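Local coordinates for oxidoreductase, NAD-binding/iron-sulfur cluster-binding protein (Nitratireductor pacificus pht-3B, PDB 6ZXU) that acts as a catabolic reductive dehalogenase that carries cobalamin and two [4Fe-4S] clusters, probably removing halogen from its substrates reductively, at residues V498-D503 against Q541-A546; L506-G511 against R529-G534; Q536-Q541 against A620-M625; K569-K574 against K676-P681. One frame throughout, in Å; residues are numbered along the deposited sequence.

Contact 1: residues V498-D503 against Q541-A546; sequences VSRIGD and QCRKCA. With SF4 (iron/sulfur cluster), chain D.
R500 bends at chi3 (-60°) and R543 folds back at chi2 (-71°), and this brings the two guanidinium groups face to face. Their centres lie 3.8 Å apart and the planes differ by 18°. R500 NH2 comes 3.2 Å from R543 NH1, two donors in close approach. Backbone carbonyls hold both groups: R500 NH1 reaches S555 and G557, R500 NH2 reaches C539, and R543 NE reaches F556. C542 O serves both arginine side chains: it accepts a 2.8 Å bond from R543 NH1, which sits above the carbonyl plane, and a weak 3.1 Å bond from R500 NE. With an alanine at R500, the stack would probably be lost, and the carbonyls of S555, G557 and C539 would be left without this donor. Nearer the backbone, R500 CB lies 3.6 Å from S3 of the cluster. I501 CG1 packs on C545 CB at 3.9 Å and also covers S2. C542 SG and C545 SG each bind an iron, FE2 and FE1, at 2.3 Å. R543 is the N-cap of the helix that carries C545. The spacing of C539, C542 and C545, with C549 passing to the second cluster, is the CxxCxxCxxxCP motif of bacterial-type ferredoxins.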
loop_
_atom_site.group_PDB
_atom_site.type_symbol
_atom_site.label_atom_id
_atom_site.label_comp_id
_atom_site.label_asym_id
_atom_site.label_seq_id
_atom_site.Cartn_x
_atom_site.Cartn_y
_atom_site.Cartn_z
ATOM N N VAL A 498 12.811 -10.275 -9.990
ATOM C CA VAL A 498 13.664 -9.177 -10.460
ATOM C C VAL A 498 13.156 -8.631 -11.795
ATOM O O VAL A 498 12.963 -9.383 -12.765
ATOM C CB VAL A 498 15.119 -9.677 -10.603
ATOM C CG1 VAL A 498 15.998 -8.736 -11.403
ATOM C CG2 VAL A 498 15.709 -9.847 -9.188
ATOM N N SER A 499 12.980 -7.291 -11.865
ATOM C CA SER A 499 12.468 -6.617 -13.034
ATOM C C SER A 499 13.474 -5.553 -13.528
ATOM O O SER A 499 14.384 -5.150 -12.824
ATOM C CB SER A 499 11.120 -5.975 -12.790
ATOM O OG SER A 499 11.269 -4.749 -12.101
ATOM N N ARG A 500 13.230 -5.086 -14.750
ATOM C CA ARG A 500 14.091 -4.023 -15.305
ATOM C C ARG A 500 14.029 -2.752 -14.481
ATOM O O ARG A 500 15.010 -2.034 -14.343
ATOM C CB ARG A 500 13.737 -3.796 -16.770
ATOM C CG ARG A 500 14.527 -2.630 -17.417
ATOM C CD ARG A 500 14.216 -2.418 -18.913
ATOM N NE ARG A 500 14.531 -3.575 -19.682
ATOM C CZ ARG A 500 15.734 -3.983 -20.052
ATOM N NH1 ARG A 500 16.802 -3.208 -19.796
ATOM N NH2 ARG A 500 15.842 -5.072 -20.750
ATOM N N ILE A 501 12.911 -2.425 -13.897
ATOM C CA ILE A 501 12.832 -1.233 -13.023
ATOM C C ILE A 501 14.005 -1.099 -12.098
ATOM O O ILE A 501 14.587 -0.058 -12.011
ATOM C CB ILE A 501 11.492 -1.173 -12.286
ATOM C CG1 ILE A 501 10.377 -1.058 -13.298
ATOM C CG2 ILE A 501 11.442 -0.018 -11.362
ATOM C CD1 ILE A 501 8.906 -1.030 -12.729
ATOM N N GLY A 502 14.383 -2.165 -11.421
ATOM C CA GLY A 502 15.675 -2.225 -10.814
ATOM C C GLY A 502 15.605 -2.553 -9.378
ATOM O O GLY A 502 15.887 -3.719 -8.973
ATOM N N ASP A 503 15.210 -1.562 -8.597
ATOM C CA ASP A 503 15.083 -1.694 -7.158
ATOM C C ASP A 503 13.658 -1.974 -6.763
ATOM O O ASP A 503 13.280 -1.778 -5.599
ATOM C CB ASP A 503 15.616 -0.383 -6.415
ATOM C CG ASP A 503 17.246 -0.352 -6.300
ATOM O OD1 ASP A 503 17.968 -1.145 -7.045
ATOM O OD2 ASP A 503 17.782 0.405 -5.385
ATOM N N GLN A 541 12.804 -8.134 -23.370
ATOM C CA GLN A 541 12.265 -7.711 -24.654
ATOM C C GLN A 541 11.476 -6.414 -24.563
ATOM O O GLN A 541 10.929 -5.998 -25.545
ATOM C CB GLN A 541 11.276 -8.773 -25.203
ATOM C CG GLN A 541 11.793 -10.149 -25.429
ATOM C CD GLN A 541 10.729 -11.072 -25.937
ATOM O OE1 GLN A 541 10.211 -10.914 -27.030
ATOM N NE2 GLN A 541 10.409 -12.030 -25.167
ATOM N N CYS A 542 11.323 -5.850 -23.390
ATOM C CA CYS A 542 10.563 -4.677 -23.152
ATOM C C CYS A 542 11.500 -3.550 -22.655
ATOM O O CYS A 542 12.545 -3.811 -22.050
ATOM C CB CYS A 542 9.494 -4.965 -22.098
ATOM S SG CYS A 542 8.306 -3.695 -21.635
ATOM N N ARG A 543 11.127 -2.303 -22.889
ATOM C CA ARG A 543 11.858 -1.135 -22.371
ATOM C C ARG A 543 10.965 -0.036 -21.959
ATOM O O ARG A 543 11.399 1.119 -21.882
ATOM C CB ARG A 543 12.807 -0.559 -23.410
ATOM C CG ARG A 543 13.837 -1.500 -23.995
ATOM C CD ARG A 543 14.885 -1.840 -22.992
ATOM N NE ARG A 543 15.959 -2.697 -23.552
ATOM C CZ ARG A 543 15.849 -3.991 -23.856
ATOM N NH1 ARG A 543 14.712 -4.646 -23.681
ATOM N NH2 ARG A 543 16.887 -4.637 -24.341
ATOM N N LYS A 544 9.708 -0.315 -21.645
ATOM C CA LYS A 544 8.747 0.770 -21.440
ATOM C C LYS A 544 9.074 1.646 -20.212
ATOM O O LYS A 544 8.991 2.871 -20.260
ATOM C CB LYS A 544 7.344 0.212 -21.442
ATOM C CG LYS A 544 6.248 1.295 -21.349
ATOM C CD LYS A 544 4.933 0.783 -21.867
ATOM C CE LYS A 544 3.869 1.852 -21.718
ATOM N NZ LYS A 544 2.677 1.536 -22.566
ATOM N N CYS A 545 9.356 1.031 -19.068
ATOM C CA CYS A 545 9.730 1.741 -17.873
ATOM C C CYS A 545 10.949 2.610 -18.158
ATOM O O CYS A 545 10.976 3.748 -17.701
ATOM C CB CYS A 545 10.013 0.769 -16.727
ATOM S SG CYS A 545 11.277 -0.542 -17.105
ATOM N N ALA A 546 11.980 2.049 -18.778
ATOM C CA ALA A 546 13.164 2.812 -19.089
ATOM C C ALA A 546 12.869 4.067 -19.953
ATOM O O ALA A 546 13.405 5.149 -19.717
ATOM C CB ALA A 546 14.183 1.890 -19.767
HETATM FE FE1 SF4 D . 10.081 -2.440 -17.333
HETATM FE FE2 SF4 D . 8.639 -3.742 -19.356
HETATM FE FE3 SF4 D . 7.676 -3.739 -16.830
HETATM FE FE4 SF4 D . 9.919 -5.206 -17.336
HETATM S S1 SF4 D . 7.826 -5.439 -18.202
HETATM S S2 SF4 D . 9.606 -3.845 -15.650
HETATM S S3 SF4 D . 10.832 -3.823 -18.853
HETATM S S4 SF4 D . 8.057 -2.003 -18.212
#

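Contact 2: residues L506-G511 against R529-G534; sequences LNPFIG and RPIDFG
P508 and F533 make the main contact, a CH-pi interaction. P508 CB stands over the face of the F533 ring, 3.7 Å from its centroid and 13° off the normal. The proline crosses F533 at about a right angle. The chi1 of F533, 62°, puts its ring between the backbone N and the carbonyl carbon, pointing at the 506-511 loop. Apolar contacts continue round this pair. L506 CD2 meets the ring edge at F533 CZ, 3.8 Å away, and I531 CD1 reaches P508 CD at 4.0 Å. The same edge also meets a polar atom: L506 O lies near the ring plane, 3.3 Å from F533 CZ. The contact joins the loop after strand 505-506 to the start of the ferredoxin-type region. L506 lines the pocket of the first [4Fe-4S] cluster, and F533 comes just before helix 535-540. W597 meets F533 edge-to-face, and I613 of helix 603-614 touches both P508 and F533. Each segment holds its own turn. N507 OD1 accepts from F509 N at 2.8 Å and from I510 N at 3.1 Å, together an Asx motif. D532 OD1 accepts from N of N-cap residue G534, an Asx turn.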
loop_
_atom_site.group_PDB
_atom_site.type_symbol
_atom_site.label_atom_id
_atom_site.label_comp_id
_atom_site.label_asym_id
_atom_site.label_seq_id
_atom_site.Cartn_x
_atom_site.Cartn_y
_atom_site.Cartn_z
ATOM N N LEU A 506 8.595 -7.380 -9.272
ATOM C CA LEU A 506 7.367 -7.387 -9.983
ATOM C C LEU A 506 6.593 -8.697 -9.715
ATOM O O LEU A 506 7.106 -9.787 -9.815
ATOM C CB LEU A 506 7.656 -7.177 -11.474
ATOM C CG LEU A 506 6.541 -6.870 -12.460
ATOM C CD1 LEU A 506 7.101 -6.132 -13.605
ATOM C CD2 LEU A 506 5.789 -8.115 -12.945
ATOM N N ASN A 507 5.327 -8.542 -9.357
ATOM C CA ASN A 507 4.402 -9.611 -9.000
ATOM C C ASN A 507 3.539 -9.948 -10.215
ATOM O O ASN A 507 3.172 -9.070 -10.987
ATOM C CB ASN A 507 3.498 -9.136 -7.816
ATOM C CG ASN A 507 2.424 -10.099 -7.464
ATOM O OD1 ASN A 507 1.358 -10.121 -8.025
ATOM N ND2 ASN A 507 2.730 -10.977 -6.510
ATOM N N PRO A 508 3.213 -11.241 -10.445
ATOM C CA PRO A 508 2.513 -11.564 -11.675
ATOM C C PRO A 508 1.048 -11.083 -11.737
ATOM O O PRO A 508 0.448 -11.064 -12.818
ATOM C CB PRO A 508 2.640 -13.080 -11.749
ATOM C CG PRO A 508 2.892 -13.503 -10.359
ATOM C CD PRO A 508 3.682 -12.415 -9.720
ATOM N N PHE A 509 0.469 -10.653 -10.636
ATOM C CA PHE A 509 -0.932 -10.237 -10.634
ATOM C C PHE A 509 -1.064 -8.715 -10.473
ATOM O O PHE A 509 -1.981 -8.169 -11.059
ATOM C CB PHE A 509 -1.724 -10.951 -9.529
ATOM C CG PHE A 509 -1.750 -12.440 -9.710
ATOM C CD1 PHE A 509 -2.548 -12.994 -10.667
ATOM C CD2 PHE A 509 -0.881 -13.266 -9.028
ATOM C CE1 PHE A 509 -2.531 -14.357 -10.898
ATOM C CE2 PHE A 509 -0.888 -14.642 -9.201
ATOM C CZ PHE A 509 -1.678 -15.202 -10.144
ATOM N N ILE A 510 -0.271 -8.048 -9.644
ATOM C CA ILE A 510 -0.394 -6.564 -9.434
ATOM C C ILE A 510 0.805 -5.846 -10.046
ATOM O O ILE A 510 0.954 -4.648 -9.858
ATOM C CB ILE A 510 -0.628 -6.182 -7.979
ATOM C CG1 ILE A 510 0.564 -6.481 -7.100
ATOM C CG2 ILE A 510 -1.862 -6.857 -7.443
ATOM C CD1 ILE A 510 0.452 -5.820 -5.752
ATOM N N GLY A 511 1.643 -6.583 -10.817
ATOM C CA GLY A 511 2.746 -5.943 -11.451
ATOM C C GLY A 511 3.691 -5.326 -10.469
ATOM O O GLY A 511 3.951 -5.871 -9.392
ATOM N N ARG A 529 8.751 -20.651 -1.486
ATOM C CA ARG A 529 9.832 -20.740 -2.462
ATOM C C ARG A 529 9.742 -19.603 -3.497
ATOM O O ARG A 529 8.664 -19.085 -3.736
ATOM C CB ARG A 529 9.804 -22.083 -3.193
ATOM C CG ARG A 529 10.190 -23.268 -2.343
ATOM C CD ARG A 529 10.411 -24.518 -3.179
ATOM N NE ARG A 529 9.193 -25.074 -3.725
ATOM C CZ ARG A 529 9.136 -25.804 -4.842
ATOM N NH1 ARG A 529 10.217 -25.996 -5.589
ATOM N NH2 ARG A 529 7.973 -26.287 -5.249
ATOM N N PRO A 530 10.874 -19.198 -4.062
ATOM C CA PRO A 530 10.840 -18.263 -5.177
ATOM C C PRO A 530 9.944 -18.659 -6.314
ATOM O O PRO A 530 9.614 -19.859 -6.481
ATOM C CB PRO A 530 12.305 -18.227 -5.637
ATOM C CG PRO A 530 13.075 -18.585 -4.432
ATOM C CD PRO A 530 12.242 -19.523 -3.659
ATOM N N ILE A 531 9.572 -17.686 -7.153
ATOM C CA ILE A 531 8.615 -17.948 -8.253
ATOM C C ILE A 531 9.302 -17.687 -9.600
ATOM O O ILE A 531 10.302 -16.974 -9.679
ATOM C CB ILE A 531 7.314 -17.117 -8.158
ATOM C CG1 ILE A 531 7.661 -15.671 -8.111
ATOM C CG2 ILE A 531 6.465 -17.616 -6.984
ATOM C CD1 ILE A 531 6.462 -14.742 -8.118
ATOM N N ASP A 532 8.797 -18.359 -10.633
ATOM C CA ASP A 532 9.267 -18.182 -12.008
ATOM C C ASP A 532 8.053 -18.023 -12.928
ATOM O O ASP A 532 7.355 -19.001 -13.180
ATOM C CB ASP A 532 10.108 -19.329 -12.442
ATOM C CG ASP A 532 10.587 -19.185 -13.925
ATOM O OD1 ASP A 532 10.423 -18.139 -14.626
ATOM O OD2 ASP A 532 11.161 -20.138 -14.444
ATOM N N PHE A 533 7.775 -16.794 -13.386
ATOM C CA PHE A 533 6.691 -16.589 -14.251
ATOM C C PHE A 533 7.135 -16.003 -15.616
ATOM O O PHE A 533 6.331 -15.388 -16.350
ATOM C CB PHE A 533 5.569 -15.773 -13.637
ATOM C CG PHE A 533 5.952 -14.359 -13.223
ATOM C CD1 PHE A 533 6.563 -14.121 -12.001
ATOM C CD2 PHE A 533 5.546 -13.273 -13.959
ATOM C CE1 PHE A 533 6.872 -12.850 -11.566
ATOM C CE2 PHE A 533 5.862 -11.976 -13.536
ATOM C CZ PHE A 533 6.528 -11.746 -12.348
ATOM N N GLY A 534 8.361 -16.259 -15.969
ATOM C CA GLY A 534 8.837 -15.868 -17.262
ATOM C C GLY A 534 9.305 -14.407 -17.354
ATOM O O GLY A 534 9.545 -13.947 -18.428
#

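Contact 3: residues Q536-Q541 against A620-M625. With SF4 (iron/sulfur cluster), chain D.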
loop_
_atom_site.group_PDB
_atom_site.type_symbol
_atom_site.label_atom_id
_atom_site.label_comp_id
_atom_site.label_asym_id
_atom_site.label_seq_id
_atom_site.Cartn_x
_atom_site.Cartn_y
_atom_site.Cartn_z
ATOM N N GLN A 536 12.044 -12.750 -16.668
ATOM C CA GLN A 536 13.409 -12.416 -17.222
ATOM C C GLN A 536 13.338 -12.290 -18.710
ATOM O O GLN A 536 13.728 -11.274 -19.291
ATOM C CB GLN A 536 14.488 -13.416 -16.794
ATOM C CG GLN A 536 14.641 -13.586 -15.305
ATOM C CD GLN A 536 14.716 -12.274 -14.600
ATOM O OE1 GLN A 536 15.666 -11.491 -14.803
ATOM N NE2 GLN A 536 13.703 -11.974 -13.744
ATOM N N ASP A 537 12.701 -13.255 -19.339
ATOM C CA ASP A 537 12.479 -13.189 -20.820
ATOM C C ASP A 537 11.604 -11.985 -21.224
ATOM O O ASP A 537 11.851 -11.362 -22.249
ATOM C CB ASP A 537 11.879 -14.502 -21.323
ATOM C CG ASP A 537 11.667 -14.516 -22.877
ATOM O OD1 ASP A 537 12.696 -14.295 -23.574
ATOM O OD2 ASP A 537 10.501 -14.655 -23.369
ATOM N N PHE A 538 10.552 -11.682 -20.459
ATOM C CA PHE A 538 9.674 -10.589 -20.786
ATOM C C PHE A 538 10.418 -9.257 -20.693
ATOM O O PHE A 538 10.408 -8.457 -21.654
ATOM C CB PHE A 538 8.492 -10.546 -19.851
ATOM C CG PHE A 538 7.344 -9.689 -20.350
ATOM C CD1 PHE A 538 7.382 -8.378 -20.224
ATOM C CD2 PHE A 538 6.179 -10.271 -20.831
ATOM C CE1 PHE A 538 6.343 -7.576 -20.658
ATOM C CE2 PHE A 538 5.102 -9.510 -21.238
ATOM C CZ PHE A 538 5.191 -8.175 -21.157
ATOM N N CYS A 539 10.976 -8.943 -19.515
ATOM C CA CYS A 539 11.698 -7.677 -19.336
ATOM C C CYS A 539 12.845 -7.602 -20.315
ATOM O O CYS A 539 13.226 -6.563 -20.779
ATOM C CB CYS A 539 12.259 -7.509 -17.952
ATOM S SG CYS A 539 11.077 -7.006 -16.772
ATOM N N ASN A 540 13.405 -8.713 -20.727
ATOM C CA ASN A 540 14.464 -8.614 -21.687
ATOM C C ASN A 540 14.079 -8.063 -23.065
ATOM O O ASN A 540 14.886 -7.622 -23.853
ATOM C CB ASN A 540 15.048 -9.953 -21.945
ATOM C CG ASN A 540 16.482 -9.838 -22.014
ATOM O OD1 ASN A 540 17.158 -9.510 -20.958
ATOM N ND2 ASN A 540 17.007 -9.946 -23.245
ATOM N N GLN A 541 12.804 -8.134 -23.370
ATOM C CA GLN A 541 12.265 -7.711 -24.654
ATOM C C GLN A 541 11.476 -6.414 -24.563
ATOM O O GLN A 541 10.929 -5.998 -25.545
ATOM C CB GLN A 541 11.276 -8.773 -25.203
ATOM C CG GLN A 541 11.793 -10.149 -25.429
ATOM C CD GLN A 541 10.729 -11.072 -25.937
ATOM O OE1 GLN A 541 10.211 -10.914 -27.030
ATOM N NE2 GLN A 541 10.409 -12.030 -25.167
ATOM N N ALA A 620 6.326 -10.509 -27.129
ATOM C CA ALA A 620 6.702 -9.350 -27.963
ATOM C C ALA A 620 5.499 -8.607 -28.483
ATOM O O ALA A 620 5.513 -7.383 -28.547
ATOM C CB ALA A 620 7.607 -9.779 -29.100
ATOM N N ALA A 621 4.452 -9.338 -28.831
ATOM C CA ALA A 621 3.215 -8.735 -29.268
ATOM C C ALA A 621 2.493 -7.994 -28.177
ATOM O O ALA A 621 1.927 -6.952 -28.395
ATOM C CB ALA A 621 2.258 -9.779 -29.811
ATOM N N ILE A 622 2.446 -8.593 -26.995
ATOM C CA ILE A 622 1.874 -7.915 -25.821
ATOM C C ILE A 622 2.634 -6.640 -25.481
ATOM O O ILE A 622 2.052 -5.598 -25.232
ATOM C CB ILE A 622 1.787 -8.916 -24.655
ATOM C CG1 ILE A 622 0.760 -9.992 -24.909
ATOM C CG2 ILE A 622 1.425 -8.193 -23.359
ATOM C CD1 ILE A 622 0.852 -11.177 -23.975
ATOM N N ILE A 623 3.944 -6.694 -25.538
ATOM C CA ILE A 623 4.785 -5.519 -25.282
ATOM C C ILE A 623 4.478 -4.406 -26.288
ATOM O O ILE A 623 4.272 -3.251 -25.915
ATOM C CB ILE A 623 6.293 -5.951 -25.303
ATOM C CG1 ILE A 623 6.607 -6.751 -24.068
ATOM C CG2 ILE A 623 7.195 -4.780 -25.414
ATOM C CD1 ILE A 623 7.823 -7.630 -24.253
ATOM N N ALA A 624 4.389 -4.767 -27.554
ATOM C CA ALA A 624 4.153 -3.783 -28.623
ATOM C C ALA A 624 2.736 -3.238 -28.601
ATOM O O ALA A 624 2.531 -2.017 -28.770
ATOM C CB ALA A 624 4.473 -4.392 -29.957
ATOM N N MET A 625 1.765 -4.091 -28.330
ATOM C CA MET A 625 0.388 -3.610 -28.284
ATOM C C MET A 625 0.100 -2.761 -27.089
ATOM O O MET A 625 -0.831 -1.944 -27.102
ATOM C CB MET A 625 -0.623 -4.761 -28.392
ATOM C CG MET A 625 -0.703 -5.396 -29.798
ATOM S SD MET A 625 -0.927 -4.254 -31.225
ATOM C CE MET A 625 -2.480 -3.565 -30.753
HETATM FE FE1 SF4 D . 10.081 -2.440 -17.333
HETATM FE FE2 SF4 D . 8.639 -3.742 -19.356
HETATM FE FE3 SF4 D . 7.676 -3.739 -16.830
HETATM FE FE4 SF4 D . 9.919 -5.206 -17.336
HETATM S S1 SF4 D . 7.826 -5.439 -18.202
HETATM S S2 SF4 D . 9.606 -3.845 -15.650
HETATM S S3 SF4 D . 10.832 -3.823 -18.853
HETATM S S4 SF4 D . 8.057 -2.003 -18.212
HETATM O O HOH W 1 7.882 -13.025 -27.777
#
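F538 and I623 come at each other from opposite directions. The end of I623 lies over one face of the F538 ring. I623 CD1 is 4.1 Å from the F538 ring centroid and 16° off the normal, a CH-pi contact displaced toward the rim. I623 CG1 comes closer, 3.5 Å from F538 CE1. I622 takes the ring edge, with I622 CG2 near the ring plane and 4.4 Å from F538 CZ. The cluster approaches the ring obliquely, S1 being 3.6 Å from F538 CE1. W597 meets the ring as well, with the planes at about 60°. An alanine in place of F538 would probably open a gap between the cluster sulfur S1 and I623, and leave the end of I623 without the ring it rests on. This is one side of the ferredoxin-type cluster site. Helix 535-540 carries C539, the first cysteine of the CxxCxxC motif; C539 SG binds FE4 at 2.2 Å. Helix 619-628, later in the chain, packs against it. Q541 CG lies anti to the carbonyl carbon (chi1 -59°), and from there the side chain runs out to helix 619-628, where the amide meets A620. Q541 CB touches I623 CD1, and Q541 OE1 lies 3.5 Å from A620 CB. A water joins the amide to the helix backbone, probably donating to Q541 OE1 at 3.2 Å and accepting from A620 N at 3.0 Å. At the other end of the amide, Q541 NE2 makes a weak bond to D537 O. D537 in turn forms a salt bridge with R619.

Contact 4: residues K569-K574 against K676-P681; sequences KADVEK and KLAMYP
D571 and A678 form the tight centre of this contact. A678 N donates to D571 OD2 at 3.0 Å, nearly straight at 171°, and approaches from above the carboxylate plane. The other oxygen, D571 OD1, accepts from K574 N at 3.1 Å. D571 thus caps helix 572-581 at its N-cap position while holding the 676-681 segment. A water bridges the two backbones here, accepting from V572 N and donating to A570 O and A678 O. L677 packs beside D571, with L677 CD2 3.9 Å from D571 CB and L677 CD1 close to K569 O. Y680 lies across the first turn of the helix. Y680 CD2 touches V572 CG2 at 4.1 Å, and Y680 OH donates to E573 OE1. The Y680 OH to E573 OE1 distance, 2.4 Å, is unusually short and doubtful as an exact length. The carboxylate and ring planes are 61° apart. K569 CG lies near M679 CB; the K569 amine goes on to D503 and cobalamin. The side of K574 and K676 is looser. There a second water joins K574 NZ (2.8 Å) to K676 O. K574 NZ also bonds N552 O, and it rests on L677 CD2 at 3.6 Å. R700 pairs with both D571 OD2 and E573 OE1, and K577 pairs with E573 OE2. These positive charges, with the helix N-terminus, probably favour the ionised form of both carboxylates, consistent with D571 OD2 accepting from A678 N.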
loop_
_atom_site.group_PDB
_atom_site.type_symbol
_atom_site.label_atom_id
_atom_site.label_comp_id
_atom_site.label_asym_id
_atom_site.label_seq_id
_atom_site.Cartn_x
_atom_site.Cartn_y
_atom_site.Cartn_z
ATOM N N LYS A 569 20.545 -2.807 -12.709
ATOM C CA LYS A 569 20.801 -1.751 -11.731
ATOM C C LYS A 569 20.421 -0.415 -12.316
ATOM O O LYS A 569 20.955 0.027 -13.342
ATOM C CB LYS A 569 22.278 -1.746 -11.223
ATOM C CG LYS A 569 22.423 -0.918 -9.937
ATOM C CD LYS A 569 21.827 -1.722 -8.782
ATOM C CE LYS A 569 21.360 -0.867 -7.694
ATOM N NZ LYS A 569 20.678 -1.698 -6.675
ATOM N N ALA A 570 19.404 0.205 -11.733
ATOM C CA ALA A 570 19.017 1.544 -12.043
ATOM C C ALA A 570 20.024 2.505 -11.427
ATOM O O ALA A 570 20.784 2.148 -10.527
ATOM C CB ALA A 570 17.665 1.860 -11.507
ATOM N N ASP A 571 20.004 3.741 -11.886
ATOM C CA ASP A 571 20.882 4.811 -11.316
ATOM C C ASP A 571 20.178 5.458 -10.131
ATOM O O ASP A 571 19.308 6.298 -10.291
ATOM C CB ASP A 571 21.222 5.847 -12.369
ATOM C CG ASP A 571 22.344 6.779 -11.936
ATOM O OD1 ASP A 571 22.349 7.275 -10.786
ATOM O OD2 ASP A 571 23.295 6.991 -12.768
ATOM N N VAL A 572 20.554 5.040 -8.938
ATOM C CA VAL A 572 19.863 5.433 -7.760
ATOM C C VAL A 572 20.127 6.886 -7.394
ATOM O O VAL A 572 19.316 7.527 -6.720
ATOM C CB VAL A 572 20.114 4.475 -6.576
ATOM C CG1 VAL A 572 19.677 3.069 -6.932
ATOM C CG2 VAL A 572 21.566 4.477 -6.140
ATOM N N GLU A 573 21.268 7.410 -7.816
ATOM C CA GLU A 573 21.536 8.838 -7.608
ATOM C C GLU A 573 20.594 9.711 -8.441
ATOM O O GLU A 573 20.026 10.675 -7.907
ATOM C CB GLU A 573 22.944 9.136 -7.976
ATOM C CG GLU A 573 23.286 10.616 -7.863
ATOM C CD GLU A 573 24.748 10.849 -8.258
ATOM O OE1 GLU A 573 25.503 9.884 -8.645
ATOM O OE2 GLU A 573 25.169 12.015 -8.172
ATOM N N LYS A 574 20.402 9.381 -9.703
ATOM C CA LYS A 574 19.480 10.138 -10.563
ATOM C C LYS A 574 18.032 10.017 -10.093
ATOM O O LYS A 574 17.335 11.056 -9.911
ATOM C CB LYS A 574 19.571 9.713 -11.990
ATOM C CG LYS A 574 20.872 10.067 -12.649
ATOM C CD LYS A 574 20.755 10.178 -14.161
ATOM C CE LYS A 574 20.561 8.825 -14.756
ATOM N NZ LYS A 574 20.703 8.791 -16.244
ATOM N N LYS A 676 25.027 5.293 -20.008
ATOM C CA LYS A 676 25.962 4.994 -18.955
ATOM C C LYS A 676 25.412 5.446 -17.641
ATOM O O LYS A 676 25.200 6.631 -17.393
ATOM C CB LYS A 676 27.318 5.662 -19.191
ATOM C CG LYS A 676 27.899 5.405 -20.556
ATOM C CD LYS A 676 28.201 3.960 -20.827
ATOM C CE LYS A 676 28.656 3.804 -22.278
ATOM N NZ LYS A 676 28.755 2.378 -22.685
ATOM N N LEU A 677 25.125 4.499 -16.783
ATOM C CA LEU A 677 24.617 4.722 -15.468
ATOM C C LEU A 677 25.749 4.522 -14.419
ATOM O O LEU A 677 26.748 3.869 -14.686
ATOM C CB LEU A 677 23.410 3.758 -15.210
ATOM C CG LEU A 677 22.237 3.879 -16.207
ATOM C CD1 LEU A 677 21.218 2.847 -15.862
ATOM C CD2 LEU A 677 21.547 5.274 -16.200
ATOM N N ALA A 678 25.539 5.094 -13.233
ATOM C CA ALA A 678 26.443 4.931 -12.105
ATOM C C ALA A 678 25.828 3.923 -11.120
ATOM O O ALA A 678 24.586 3.864 -10.974
ATOM C CB ALA A 678 26.672 6.244 -11.415
ATOM N N MET A 679 26.639 3.058 -10.557
ATOM C CA MET A 679 26.182 2.118 -9.532
ATOM C C MET A 679 26.991 2.324 -8.255
ATOM O O MET A 679 28.127 2.743 -8.318
ATOM C CB MET A 679 26.269 0.671 -9.981
ATOM C CG MET A 679 27.625 0.227 -10.378
ATOM S SD MET A 679 27.878 -1.531 -10.493
ATOM C CE MET A 679 26.461 -2.210 -11.346
ATOM N N TYR A 680 26.413 1.986 -7.131
ATOM C CA TYR A 680 27.050 2.262 -5.864
ATOM C C TYR A 680 26.991 1.005 -5.003
ATOM O O TYR A 680 26.218 0.936 -4.041
ATOM C CB TYR A 680 26.411 3.442 -5.181
ATOM C CG TYR A 680 26.555 4.698 -5.972
ATOM C CD1 TYR A 680 27.732 5.387 -6.001
ATOM C CD2 TYR A 680 25.543 5.121 -6.817
ATOM C CE1 TYR A 680 27.908 6.517 -6.783
ATOM C CE2 TYR A 680 25.715 6.224 -7.659
ATOM C CZ TYR A 680 26.930 6.921 -7.622
ATOM O OH TYR A 680 27.088 8.082 -8.425
ATOM N N PRO A 681 27.858 0.021 -5.330
ATOM C CA PRO A 681 27.953 -1.145 -4.470
ATOM C C PRO A 681 28.670 -0.747 -3.191
ATOM O O PRO A 681 29.143 0.361 -3.099
ATOM C CB PRO A 681 28.766 -2.125 -5.309
ATOM C CG PRO A 681 29.583 -1.248 -6.187
ATOM C CD PRO A 681 28.765 -0.058 -6.473
HETATM O O HOH W 2 22.767 3.207 -9.053
HETATM O O HOH W 3 23.456 8.416 -16.487
#

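In the fold
Contacts 1 and 3 share Q541 and one [4Fe-4S] cluster, and their centres are 10 Å apart. V498 O and Q536 NE2, 2.9 Å apart, probably join them by a hydrogen bond. Contact 2 is nested in the loop closed by contact 1, and S499 CB touches L506 CB at 3.9 Å. Contact 4 meets contact 1 at the cobalamin pocket, where D503 pairs with K569 and I501 O lies 3.7 Å from A570 CB. Contacts 2 and 4 do not touch, their nearest atoms being about 13 Å apart. I501 lies among the cofactors: its side chain is about 4 Å from cobalamin and about 5 Å from the second cluster.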